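Local coordinates for xylanase and alpha-amylase inhibitor protein (Scadoxus multiflorus, PDB 3MU7) that probably inhibits both xylanases and alpha-amylases, using a TIM-barrel scaffold of the glycoside hydrolase family 18 type, at residues V7-S12 / W254-D259; L152-Q157 / A172-I177; D91-L96 / N138-F143; Q180-P185 / D222-G227. One frame throughout, in Å; residues are numbered along the deposited sequence.

Interaction 1 (V7-S12 / W254-D259)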
loop_
_atom_site.group_PDB
_atom_site.type_symbol
_atom_site.label_atom_id
_atom_site.label_comp_id
_atom_site.label_asym_id
_atom_site.label_seq_id
_atom_site.Cartn_x
_atom_site.Cartn_y
_atom_site.Cartn_z
ATOM N N VAL A 7 -0.750 -6.905 0.840
ATOM C CA VAL A 7 -2.027 -6.969 0.148
ATOM C C VAL A 7 -2.913 -5.801 0.557
ATOM O O VAL A 7 -2.939 -5.418 1.733
ATOM C CB VAL A 7 -2.730 -8.346 0.386
ATOM C CG1 VAL A 7 -3.203 -8.503 1.825
ATOM C CG2 VAL A 7 -3.879 -8.560 -0.596
ATOM N N TYR A 8 -3.629 -5.235 -0.406
ATOM C CA TYR A 8 -4.646 -4.242 -0.099
ATOM C C TYR A 8 -5.925 -4.918 0.364
ATOM O O TYR A 8 -6.352 -5.929 -0.202
ATOM C CB TYR A 8 -4.924 -3.358 -1.304
ATOM C CG TYR A 8 -3.916 -2.244 -1.474
ATOM C CD1 TYR A 8 -2.776 -2.419 -2.258
ATOM C CD2 TYR A 8 -4.096 -1.019 -0.836
ATOM C CE1 TYR A 8 -1.850 -1.391 -2.417
ATOM C CE2 TYR A 8 -3.178 0.019 -0.993
ATOM C CZ TYR A 8 -2.055 -0.182 -1.779
ATOM O OH TYR A 8 -1.131 0.821 -1.964
ATOM N N TRP A 9 -6.531 -4.326 1.385
ATOM C CA TRP A 9 -7.790 -4.790 1.956
ATOM C C TRP A 9 -8.729 -3.591 2.043
ATOM O O TRP A 9 -8.271 -2.451 2.175
ATOM C CB TRP A 9 -7.549 -5.395 3.349
ATOM C CG TRP A 9 -8.786 -5.988 3.947
ATOM C CD1 TRP A 9 -9.202 -7.279 3.834
ATOM C CD2 TRP A 9 -9.786 -5.304 4.715
ATOM N NE1 TRP A 9 -10.399 -7.450 4.496
ATOM C CE2 TRP A 9 -10.781 -6.253 5.036
ATOM C CE3 TRP A 9 -9.931 -3.991 5.177
ATOM C CZ2 TRP A 9 -11.917 -5.926 5.782
ATOM C CZ3 TRP A 9 -11.065 -3.665 5.919
ATOM C CH2 TRP A 9 -12.037 -4.635 6.217
ATOM N N GLY A 10 -10.036 -3.835 1.947
ATOM C CA GLY A 10 -11.024 -2.783 2.156
ATOM C C GLY A 10 -11.822 -2.409 0.925
ATOM O O GLY A 10 -12.627 -1.482 0.975
ATOM N N GLN A 11 -11.599 -3.141 -0.168
ATOM C CA GLN A 11 -12.136 -2.812 -1.490
ATOM C C GLN A 11 -13.525 -3.363 -1.801
ATOM O O GLN A 11 -14.079 -3.037 -2.845
ATOM C CB GLN A 11 -11.145 -3.243 -2.585
ATOM C CG GLN A 11 -9.856 -2.418 -2.620
ATOM C CD GLN A 11 -8.971 -2.626 -1.391
ATOM O OE1 GLN A 11 -8.573 -3.751 -1.081
ATOM N NE2 GLN A 11 -8.641 -1.539 -0.706
ATOM N N SER A 12 -14.099 -4.176 -0.916
ATOM C CA SER A 12 -15.443 -4.693 -1.164
ATOM C C SER A 12 -16.167 -4.980 0.127
ATOM O O SER A 12 -15.641 -5.665 1.002
ATOM C CB SER A 12 -15.409 -5.978 -1.995
ATOM O OG SER A 12 -16.739 -6.415 -2.258
ATOM N N TRP A 254 -3.002 -6.666 -5.587
ATOM C CA TRP A 254 -4.247 -5.920 -5.714
ATOM C C TRP A 254 -5.300 -6.957 -6.120
ATOM O O TRP A 254 -5.337 -7.372 -7.247
ATOM C CB TRP A 254 -4.111 -4.851 -6.821
ATOM C CG TRP A 254 -5.420 -4.058 -6.910
ATOM C CD1 TRP A 254 -6.439 -4.242 -7.771
ATOM C CD2 TRP A 254 -5.802 -2.998 -6.047
ATOM N NE1 TRP A 254 -7.450 -3.334 -7.492
ATOM C CE2 TRP A 254 -7.079 -2.567 -6.425
ATOM C CE3 TRP A 254 -5.163 -2.345 -5.008
ATOM C CZ2 TRP A 254 -7.740 -1.519 -5.762
ATOM C CZ3 TRP A 254 -5.809 -1.357 -4.349
ATOM C CH2 TRP A 254 -7.083 -0.927 -4.749
ATOM N N ASP A 255 -6.109 -7.457 -5.193
ATOM C CA ASP A 255 -6.257 -7.046 -3.805
ATOM C C ASP A 255 -6.899 -8.263 -3.058
ATOM O O ASP A 255 -7.192 -9.244 -3.645
ATOM C CB ASP A 255 -7.189 -5.826 -3.641
ATOM C CG ASP A 255 -8.553 -6.029 -4.304
ATOM O OD1 ASP A 255 -9.007 -7.115 -4.493
ATOM O OD2 ASP A 255 -9.100 -5.018 -4.684
ATOM N N SER A 256 -7.056 -8.143 -1.763
ATOM C CA SER A 256 -7.506 -9.269 -0.920
ATOM C C SER A 256 -8.817 -9.904 -1.420
ATOM O O SER A 256 -8.937 -11.103 -1.501
ATOM C CB SER A 256 -7.639 -8.812 0.523
ATOM O OG SER A 256 -8.046 -9.870 1.389
ATOM N N TYR A 257 -9.746 -9.040 -1.810
ATOM C CA TYR A 257 -11.019 -9.502 -2.346
ATOM C C TYR A 257 -10.793 -10.497 -3.481
ATOM O O TYR A 257 -11.341 -11.600 -3.467
ATOM C CB TYR A 257 -11.818 -8.295 -2.818
ATOM C CG TYR A 257 -13.137 -8.573 -3.478
ATOM C CD1 TYR A 257 -14.156 -9.242 -2.805
ATOM C CD2 TYR A 257 -13.389 -8.098 -4.758
ATOM C CE1 TYR A 257 -15.386 -9.457 -3.413
ATOM C CE2 TYR A 257 -14.612 -8.306 -5.372
ATOM C CZ TYR A 257 -15.604 -8.984 -4.696
ATOM O OH TYR A 257 -16.814 -9.188 -5.320
ATOM N N TRP A 258 -9.969 -10.115 -4.449
ATOM C CA TRP A 258 -9.700 -10.979 -5.593
ATOM C C TRP A 258 -8.781 -12.152 -5.293
ATOM O O TRP A 258 -8.946 -13.231 -5.863
ATOM C CB TRP A 258 -9.203 -10.164 -6.785
ATOM C CG TRP A 258 -10.314 -9.384 -7.409
ATOM C CD1 TRP A 258 -10.515 -8.038 -7.341
ATOM C CD2 TRP A 258 -11.401 -9.916 -8.172
ATOM N NE1 TRP A 258 -11.658 -7.693 -8.027
ATOM C CE2 TRP A 258 -12.221 -8.829 -8.542
ATOM C CE3 TRP A 258 -11.765 -11.209 -8.575
ATOM C CZ2 TRP A 258 -13.383 -8.990 -9.305
ATOM C CZ3 TRP A 258 -12.921 -11.371 -9.331
ATOM C CH2 TRP A 258 -13.717 -10.265 -9.685
ATOM N N ASP A 259 -7.816 -11.955 -4.397
ATOM C CA ASP A 259 -6.914 -13.028 -3.977
ATOM C C ASP A 259 -7.682 -14.154 -3.278
ATOM O O ASP A 259 -7.329 -15.328 -3.397
ATOM C CB ASP A 259 -5.829 -12.461 -3.062
ATOM C CG ASP A 259 -4.630 -13.376 -2.922
ATOM O OD1 ASP A 259 -4.346 -14.178 -3.832
ATOM O OD2 ASP A 259 -3.949 -13.265 -1.893
HETATM O O HOH W 1 -9.802 -6.267 -1.102
#
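The indole of W254 lies against both Y8 and Q11. Its CZ3 sits over one face of the Y8 ring, off toward the rim and 3.6 Å from Y8 CG, with the two planes 58° apart. The W254 side chain sets out away from residues 7-12, but its CG, anti to the backbone N (chi1 -179°), brings the six-membered ring back, where CH2 meets Q11 CG at 3.8 Å. The Y8 hydroxyl reaches past this contact to D122 and H124. In the family 18 TIM barrel the first strand, 5-9, pairs with the last, 248-254, so this contact lies where the barrel closes. The W254-D255 peptide is cis and leads directly into helix 256-262. D255 N-caps that helix, its OD1 accepting from W258 N (3.2 Å). S256 gives the direct link: its N donates to Y8 O at 2.8 Å, and V7 CG2 lies 3.4 Å from that same nitrogen. Its OG turns to R16 and T21. The bent Q11 chain runs antiparallel to the D255 side chain, with D255 OD2 3.4 Å from Q11 CG, and water 1 joins Q11 OE1 to Y257 N. Farther out, S12 CB stands over the centre of the Y257 ring in a CH-pi contact, 3.6 Å from its centroid. An alanine in place of Y257 would probably leave S12 CB without its aromatic face and open a gap beside it.

Interaction 2 (L152-Q157 / A172-I177)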
loop_
_atom_site.group_PDB
_atom_site.type_symbol
_atom_site.label_atom_id
_atom_site.label_comp_id
_atom_site.label_asym_id
_atom_site.label_seq_id
_atom_site.Cartn_x
_atom_site.Cartn_y
_atom_site.Cartn_z
ATOM N N LEU A 152 6.457 4.314 6.584
ATOM C CA LEU A 152 5.895 5.072 5.478
ATOM C C LEU A 152 6.151 4.297 4.204
ATOM O O LEU A 152 7.286 3.897 3.925
ATOM C CB LEU A 152 6.518 6.467 5.393
ATOM C CG LEU A 152 6.171 7.408 6.556
ATOM C CD1 LEU A 152 7.034 8.668 6.527
ATOM C CD2 LEU A 152 4.690 7.749 6.570
ATOM N N THR A 153 5.092 4.063 3.434
ATOM C CA THR A 153 5.223 3.326 2.180
ATOM C C THR A 153 4.557 4.097 1.058
ATOM O O THR A 153 3.807 5.038 1.313
ATOM C CB THR A 153 4.615 1.910 2.285
ATOM O OG1 THR A 153 3.211 2.009 2.528
ATOM C CG2 THR A 153 5.246 1.116 3.420
ATOM N N ALA A 154 4.849 3.720 -0.186
ATOM C CA ALA A 154 4.243 4.371 -1.345
ATOM C C ALA A 154 3.876 3.353 -2.415
ATOM O O ALA A 154 4.508 2.294 -2.529
ATOM C CB ALA A 154 5.168 5.440 -1.922
ATOM N N ALA A 155 2.869 3.703 -3.218
ATOM C CA ALA A 155 2.348 2.838 -4.270
ATOM C C ALA A 155 2.343 3.579 -5.609
ATOM O O ALA A 155 1.279 3.910 -6.138
ATOM C CB ALA A 155 0.944 2.365 -3.922
ATOM N N PRO A 156 3.535 3.856 -6.165
ATOM C CA PRO A 156 3.587 4.550 -7.448
ATOM C C PRO A 156 3.101 3.670 -8.600
ATOM O O PRO A 156 3.053 2.434 -8.492
ATOM C CB PRO A 156 5.080 4.842 -7.609
ATOM C CG PRO A 156 5.746 3.707 -6.890
ATOM C CD PRO A 156 4.883 3.498 -5.679
ATOM N N GLN A 157 2.754 4.321 -9.704
ATOM C CA GLN A 157 2.576 3.635 -10.973
ATOM C C GLN A 157 3.946 3.224 -11.522
ATOM O O GLN A 157 4.984 3.601 -10.963
ATOM C CB GLN A 157 1.808 4.527 -11.941
ATOM C CG GLN A 157 0.359 4.711 -11.555
ATOM C CD GLN A 157 -0.370 5.595 -12.538
ATOM O OE1 GLN A 157 -0.931 5.112 -13.525
ATOM N NE2 GLN A 157 -0.375 6.897 -12.271
ATOM N N ALA A 172 14.048 9.675 -0.189
ATOM C CA ALA A 172 14.441 8.450 0.537
ATOM C C ALA A 172 13.596 8.187 1.782
ATOM O O ALA A 172 13.958 7.378 2.629
ATOM C CB ALA A 172 15.947 8.442 0.880
ATOM N N THR A 173 12.448 8.842 1.870
ATOM C CA THR A 173 11.618 8.800 3.075
ATOM C C THR A 173 10.855 7.481 3.266
ATOM O O THR A 173 10.514 7.133 4.395
ATOM C CB THR A 173 10.646 10.018 3.113
ATOM O OG1 THR A 173 10.106 10.210 4.434
ATOM C CG2 THR A 173 9.529 9.877 2.083
ATOM N N PHE A 174 10.594 6.744 2.185
ATOM C CA PHE A 174 9.769 5.539 2.287
ATOM C C PHE A 174 10.564 4.315 2.693
ATOM O O PHE A 174 11.629 4.025 2.129
ATOM C CB PHE A 174 8.999 5.272 0.992
ATOM C CG PHE A 174 8.040 6.369 0.642
ATOM C CD1 PHE A 174 8.287 7.197 -0.443
ATOM C CD2 PHE A 174 6.898 6.589 1.414
ATOM C CE1 PHE A 174 7.409 8.230 -0.758
ATOM C CE2 PHE A 174 6.021 7.613 1.108
ATOM C CZ PHE A 174 6.270 8.434 0.016
ATOM N N ASP A 175 10.038 3.597 3.679
ATOM C CA ASP A 175 10.605 2.330 4.113
ATOM C C ASP A 175 10.470 1.253 3.052
ATOM O O ASP A 175 11.320 0.368 2.945
ATOM C CB ASP A 175 9.912 1.880 5.391
ATOM C CG ASP A 175 10.127 2.852 6.518
ATOM O OD1 ASP A 175 11.263 2.915 7.032
ATOM O OD2 ASP A 175 9.186 3.583 6.867
ATOM N N ALA A 176 9.385 1.325 2.281
ATOM C CA ALA A 176 9.125 0.376 1.214
ATOM C C ALA A 176 8.243 1.033 0.186
ATOM O O ALA A 176 7.468 1.940 0.492
ATOM C CB ALA A 176 8.452 -0.879 1.747
ATOM N N ILE A 177 8.377 0.578 -1.047
ATOM C CA ILE A 177 7.436 0.957 -2.082
ATOM C C ILE A 177 6.957 -0.300 -2.781
ATOM O O ILE A 177 7.699 -1.277 -2.895
ATOM C CB ILE A 177 8.030 1.965 -3.083
ATOM C CG1 ILE A 177 9.026 1.298 -4.025
ATOM C CG2 ILE A 177 8.601 3.191 -2.355
ATOM C CD1 ILE A 177 9.520 2.209 -5.104
#
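A beta-alpha-beta unit of the TIM barrel, strand 151-154, helix 166-170 and strand 176-180, brings these segments together as parallel neighbours in the barrel wall. T153 bridges A176 and A154 bridges I177, with A154 N donating to A176 O (3.2 Å). Just before the second strand, D175 grips L152 twice. Its backbone N donates to L152 O at 2.8 Å, while its carboxylate OD2 takes L152 N through the anti lone pair at 2.8 Å, nearly straight at 169°. R144 of helix 133-144 also forms a salt bridge with OD2, so this oxygen has a charged partner beside the strand N-H. On the side of the sheet that carries A154 and I177, the F174 ring is clamped between two small groups: A154 CB lies over the centre of one face, 3.6 Å from the centroid, and T173 CG2 lies over the centre of the other. F174 CG is anti to the carbonyl carbon (chi1 -62°), which lays the ring along the first strand with its edge toward the L152 carbonyl carbon. Replacing F174 with an alanine would probably open a gap between A154 and T173 and take an edge-to-face partner from F123. On the opposite side, T153 OG1 bonds D122, while T153 CG2 comes to 4.1 Å from A176 CB.

Interaction 3 (D91-L96 / N138-F143)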
loop_
_atom_site.group_PDB
_atom_site.type_symbol
_atom_site.label_atom_id
_atom_site.label_comp_id
_atom_site.label_asym_id
_atom_site.label_seq_id
_atom_site.Cartn_x
_atom_site.Cartn_y
_atom_site.Cartn_z
ATOM N N ASP A 91 -2.284 19.582 8.367
ATOM C CA ASP A 91 -3.547 19.078 8.882
ATOM C C ASP A 91 -3.659 17.572 8.734
ATOM O O ASP A 91 -4.041 16.871 9.669
ATOM C CB ASP A 91 -4.722 19.746 8.166
ATOM C CG ASP A 91 -4.828 21.223 8.464
ATOM O OD1 ASP A 91 -4.183 21.694 9.422
ATOM O OD2 ASP A 91 -5.558 21.906 7.718
ATOM N N LEU A 92 -3.333 17.072 7.549
ATOM C CA LEU A 92 -3.411 15.643 7.330
ATOM C C LEU A 92 -2.384 14.889 8.176
ATOM O O LEU A 92 -2.705 13.855 8.754
ATOM C CB LEU A 92 -3.271 15.302 5.846
ATOM C CG LEU A 92 -3.473 13.824 5.475
ATOM C CD1 LEU A 92 -4.833 13.299 5.946
ATOM C CD2 LEU A 92 -3.319 13.622 3.973
ATOM N N ALA A 93 -1.159 15.414 8.275
ATOM C CA ALA A 93 -0.132 14.773 9.095
ATOM C C ALA A 93 -0.571 14.635 10.550
ATOM O O ALA A 93 -0.461 13.566 11.142
ATOM C CB ALA A 93 1.183 15.524 9.007
ATOM N N VAL A 94 -1.087 15.721 11.119
ATOM C CA VAL A 94 -1.525 15.715 12.516
ATOM C C VAL A 94 -2.721 14.782 12.709
ATOM O O VAL A 94 -2.763 14.002 13.662
ATOM C CB VAL A 94 -1.834 17.146 13.011
ATOM C CG1 VAL A 94 -2.522 17.141 14.376
ATOM C CG2 VAL A 94 -0.546 17.963 13.072
ATOM N N TYR A 95 -3.675 14.849 11.787
ATOM C CA TYR A 95 -4.848 13.978 11.845
ATOM C C TYR A 95 -4.446 12.503 11.848
ATOM O O TYR A 95 -4.929 11.723 12.671
ATOM C CB TYR A 95 -5.768 14.287 10.664
ATOM C CG TYR A 95 -6.890 13.297 10.453
ATOM C CD1 TYR A 95 -8.066 13.368 11.208
ATOM C CD2 TYR A 95 -6.785 12.288 9.492
ATOM C CE1 TYR A 95 -9.100 12.449 11.014
ATOM C CE2 TYR A 95 -7.815 11.384 9.294
ATOM C CZ TYR A 95 -8.958 11.469 10.055
ATOM O OH TYR A 95 -9.962 10.558 9.839
ATOM N N LEU A 96 -3.561 12.123 10.926
ATOM C CA LEU A 96 -3.103 10.742 10.841
ATOM C C LEU A 96 -2.356 10.321 12.092
ATOM O O LEU A 96 -2.567 9.228 12.616
ATOM C CB LEU A 96 -2.217 10.540 9.619
ATOM C CG LEU A 96 -2.910 10.674 8.265
ATOM C CD1 LEU A 96 -1.855 10.679 7.160
ATOM C CD2 LEU A 96 -3.958 9.576 8.033
ATOM N N ASN A 138 7.449 14.806 5.103
ATOM C CA ASN A 138 8.402 15.409 6.039
ATOM C C ASN A 138 7.856 15.474 7.457
ATOM O O ASN A 138 8.562 15.176 8.417
ATOM C CB ASN A 138 8.807 16.816 5.594
ATOM C CG ASN A 138 9.742 16.825 4.415
ATOM O OD1 ASN A 138 10.339 15.819 4.052
ATOM N ND2 ASN A 138 9.886 17.988 3.821
ATOM N N ILE A 139 6.599 15.872 7.587
ATOM C CA ILE A 139 6.003 16.002 8.907
ATOM C C ILE A 139 5.755 14.628 9.539
ATOM O O ILE A 139 6.085 14.412 10.703
ATOM C CB ILE A 139 4.730 16.878 8.893
ATOM C CG1 ILE A 139 5.050 18.274 8.339
ATOM C CG2 ILE A 139 4.141 16.977 10.298
ATOM C CD1 ILE A 139 3.834 19.147 8.100
ATOM N N LEU A 140 5.216 13.690 8.767
ATOM C CA LEU A 140 5.055 12.331 9.274
ATOM C C LEU A 140 6.401 11.711 9.658
ATOM O O LEU A 140 6.514 11.066 10.698
ATOM C CB LEU A 140 4.334 11.447 8.264
ATOM C CG LEU A 140 2.848 11.738 8.058
ATOM C CD1 LEU A 140 2.339 10.961 6.867
ATOM C CD2 LEU A 140 2.030 11.402 9.296
ATOM N N SER A 141 7.417 11.927 8.827
ATOM C CA SER A 141 8.751 11.406 9.112
ATOM C C SER A 141 9.329 12.020 10.387
ATOM O O SER A 141 9.969 11.328 11.173
ATOM C CB SER A 141 9.667 11.614 7.908
ATOM O OG SER A 141 10.955 11.082 8.152
ATOM N N SER A 142 9.078 13.310 10.599
ATOM C CA SER A 142 9.439 13.971 11.855
ATOM C C SER A 142 8.794 13.262 13.047
ATOM O O SER A 142 9.445 13.027 14.066
ATOM C CB SER A 142 9.026 15.443 11.826
ATOM O OG SER A 142 9.358 16.092 13.046
ATOM N N PHE A 143 7.515 12.916 12.914
ATOM C CA PHE A 143 6.800 12.178 13.959
ATOM C C PHE A 143 7.387 10.781 14.187
ATOM O O PHE A 143 7.424 10.304 15.321
ATOM C CB PHE A 143 5.309 12.060 13.621
ATOM C CG PHE A 143 4.565 13.375 13.608
ATOM C CD1 PHE A 143 5.009 14.470 14.347
ATOM C CD2 PHE A 143 3.394 13.509 12.867
ATOM C CE1 PHE A 143 4.308 15.673 14.330
ATOM C CE2 PHE A 143 2.682 14.698 12.852
ATOM C CZ PHE A 143 3.136 15.786 13.584
#
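Apolar contacts carry this meeting of two helices, with A93 at its centre. The A93 methyl faces I139, and its CB lies 3.5 Å from I139 CG2, the branch that is anti to the backbone N of I139. L140 comes alongside, its CD2 4.2 Å from A93 CB. Toward the barrel strands, L96 CD1 meets L140 CD1 at 4.2 Å, and L96 goes on to L35, L72 and I74. The aromatic contact is edge-on. F143 turns the rim of its ring to the backbone of helix 86-101, with CE2 3.8 Å from A93 O, and its CZ reaches V94 CG2 at 4.3 Å. One face of the same ring rests on I139 O, and H97 stacks with F143 from outside the two segments. The axes of segments 91-96 and 138-143 approach to 9.2 Å and cross at -33°, both helices running the same way, as expected of neighbouring helices on the outside of a TIM barrel. The main-chain polar groups are largely engaged in bonds along each helix, such as F143 N to I139 O. Contact between these segments thus rests on shape and dispersion, without polar bonds, and the small A93 probably helps I139 and L140 approach.

Interaction 4 (Q180-P185 / D222-G227); sequences QFYNNP and DAAGSG
Two loops at the C-terminal ends of neighbouring barrel strands, 176-180 and 213-218, meet here on the rim where family 18 enzymes carry their active site. N183 joins them through both its backbone and its side chain. Its N donates to S226 O at 2.9 Å, nearly straight at 172°, although the donor stands well above the plane of that carbonyl. Its amide OD1 receives G225 N at 2.7 Å, in the carbonyl plane, and also lies 3.6 Å from A224 CB. A chi1 of -62° places N183 CG beside its own backbone N, and from there the amide reaches across to the 222-227 loop. There ND2 gives its hydrogen to water 3, which in turn donates to A223 O, and ND2 also lies at the edge of the Y182 ring. Beside this, Y182 CB rests 3.3 Å from S226 O, and Y182 CD1 packs on A224 CB at 4.0 Å. F181 is the centre of an inverse gamma turn, closed by a weak bond from Y182 N to Q180 O. Water 2 joins F181 O to G227 O, while water 4 links N184 N with S226 OG. G227 must be a glycine: its backbone angles would jam a side chain against the preceding carbonyl O, and a CB would clash with Y182 CA. A PEG molecule, probably from the crystallisation liquor, is hydrogen-bonded to A224 O. Here two of the loops that follow barrel strands are tied together, the kind that forms the C-terminal rim of a TIM barrel.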
loop_
_atom_site.group_PDB
_atom_site.type_symbol
_atom_site.label_atom_id
_atom_site.label_comp_id
_atom_site.label_asym_id
_atom_site.label_seq_id
_atom_site.Cartn_x
_atom_site.Cartn_y
_atom_site.Cartn_z
ATOM N N GLN A 180 3.079 -0.438 -8.923
ATOM C CA GLN A 180 1.927 -1.031 -9.589
ATOM C C GLN A 180 2.289 -1.457 -11.002
ATOM O O GLN A 180 2.234 -0.651 -11.935
ATOM C CB GLN A 180 0.766 -0.048 -9.633
ATOM C CG GLN A 180 0.294 0.449 -8.286
ATOM C CD GLN A 180 -0.816 1.454 -8.453
ATOM O OE1 GLN A 180 -1.863 1.144 -9.029
ATOM N NE2 GLN A 180 -0.602 2.666 -7.968
ATOM N N PHE A 181 2.675 -2.719 -11.159
ATOM C CA PHE A 181 2.949 -3.254 -12.492
ATOM C C PHE A 181 1.654 -3.751 -13.131
ATOM O O PHE A 181 1.513 -4.922 -13.479
ATOM C CB PHE A 181 4.033 -4.333 -12.431
ATOM C CG PHE A 181 5.382 -3.811 -12.012
ATOM C CD1 PHE A 181 6.128 -3.009 -12.866
ATOM C CD2 PHE A 181 5.907 -4.127 -10.768
ATOM C CE1 PHE A 181 7.376 -2.529 -12.479
ATOM C CE2 PHE A 181 7.155 -3.658 -10.385
ATOM C CZ PHE A 181 7.890 -2.859 -11.241
ATOM N N TYR A 182 0.702 -2.840 -13.261
ATOM C CA TYR A 182 -0.587 -3.149 -13.873
ATOM C C TYR A 182 -1.274 -1.849 -14.250
ATOM O O TYR A 182 -0.802 -0.764 -13.888
ATOM C CB TYR A 182 -1.467 -4.026 -12.963
ATOM C CG TYR A 182 -1.605 -3.557 -11.530
ATOM C CD1 TYR A 182 -2.663 -2.745 -11.153
ATOM C CD2 TYR A 182 -0.685 -3.943 -10.550
ATOM C CE1 TYR A 182 -2.803 -2.315 -9.842
ATOM C CE2 TYR A 182 -0.822 -3.513 -9.235
ATOM C CZ TYR A 182 -1.879 -2.703 -8.892
ATOM O OH TYR A 182 -1.996 -2.283 -7.585
ATOM N N ASN A 183 -2.369 -1.956 -15.004
ATOM C CA ASN A 183 -3.041 -0.787 -15.590
ATOM C C ASN A 183 -2.072 0.159 -16.285
ATOM O O ASN A 183 -2.194 1.380 -16.170
ATOM C CB ASN A 183 -3.842 -0.021 -14.532
ATOM C CG ASN A 183 -4.944 -0.851 -13.934
ATOM O OD1 ASN A 183 -5.605 -1.619 -14.635
ATOM N ND2 ASN A 183 -5.138 -0.724 -12.630
ATOM N N ASN A 184 -1.097 -0.413 -16.985
ATOM C CA ASN A 184 -0.040 0.363 -17.617
ATOM C C ASN A 184 0.780 -0.576 -18.501
ATOM O O ASN A 184 1.849 -1.021 -18.095
ATOM C CB ASN A 184 0.853 0.968 -16.524
ATOM C CG ASN A 184 1.308 2.373 -16.838
ATOM O OD1 ASN A 184 1.388 2.772 -18.003
ATOM N ND2 ASN A 184 1.620 3.137 -15.792
ATOM N N PRO A 185 0.270 -0.910 -19.706
ATOM C CA PRO A 185 0.939 -1.919 -20.543
ATOM C C PRO A 185 2.420 -1.644 -20.835
ATOM O O PRO A 185 3.204 -2.586 -20.979
ATOM C CB PRO A 185 0.106 -1.912 -21.829
ATOM C CG PRO A 185 -1.258 -1.543 -21.367
ATOM C CD PRO A 185 -1.036 -0.518 -20.278
ATOM N N ASP A 222 -9.732 -9.977 -13.498
ATOM C CA ASP A 222 -10.777 -8.973 -13.321
ATOM C C ASP A 222 -10.368 -7.853 -12.365
ATOM O O ASP A 222 -11.070 -6.857 -12.266
ATOM C CB ASP A 222 -12.057 -9.617 -12.773
ATOM C CG ASP A 222 -12.909 -10.293 -13.844
ATOM O OD1 ASP A 222 -12.965 -9.805 -15.001
ATOM O OD2 ASP A 222 -13.590 -11.287 -13.497
ATOM N N ALA A 223 -9.259 -8.033 -11.644
ATOM C CA ALA A 223 -8.851 -7.084 -10.602
ATOM C C ALA A 223 -8.236 -5.799 -11.151
ATOM O O ALA A 223 -8.157 -4.800 -10.439
ATOM C CB ALA A 223 -7.887 -7.752 -9.629
ATOM N N ALA A 224 -7.783 -5.840 -12.400
ATOM C CA ALA A 224 -7.173 -4.690 -13.060
ATOM C C ALA A 224 -7.575 -4.688 -14.528
ATOM O O ALA A 224 -7.951 -5.729 -15.066
ATOM C CB ALA A 224 -5.659 -4.740 -12.923
ATOM N N GLY A 225 -7.485 -3.524 -15.168
ATOM C CA GLY A 225 -7.790 -3.388 -16.593
ATOM C C GLY A 225 -6.820 -4.128 -17.482
ATOM O O GLY A 225 -7.192 -4.604 -18.558
ATOM N N SER A 226 -5.570 -4.216 -17.032
ATOM C CA SER A 226 -4.511 -4.911 -17.753
ATOM C C SER A 226 -3.357 -5.203 -16.800
ATOM O O SER A 226 -3.285 -4.634 -15.706
ATOM C CB SER A 226 -4.016 -4.071 -18.939
ATOM O OG SER A 226 -3.424 -2.861 -18.501
ATOM N N GLY A 227 -2.466 -6.094 -17.223
ATOM C CA GLY A 227 -1.254 -6.403 -16.483
ATOM C C GLY A 227 -1.276 -7.685 -15.679
ATOM O O GLY A 227 -0.284 -8.029 -15.046
HETATM O O HOH W 2 2.344 -7.120 -14.826
HETATM O O HOH W 3 -6.511 -2.346 -10.623
HETATM O O HOH W 4 -0.947 -3.193 -17.566
#

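From the N terminus, residues 7-12 start interaction 1, whose partner 254-259 comes almost at the end of the barrel; this longest loop encloses the other three. Within it, interaction 3 (91-96 with 138-143) closes first, then interaction 2 (152-157 with 172-177), then interaction 4 (180-185 with 222-227), one after another without crossing. Interaction 1 joins the end of the first strand to the turn where the last strand passes into helix 256-262, interaction 2 two adjacent strands, interaction 3 two outer helices and interaction 4 two rim loops. They also meet: Y8 reaches A155, T173 and L152 pack on helix 133-144, Q180 probably bonds to A155 and P156, and W254 and W258 pack against the 222-227 loop.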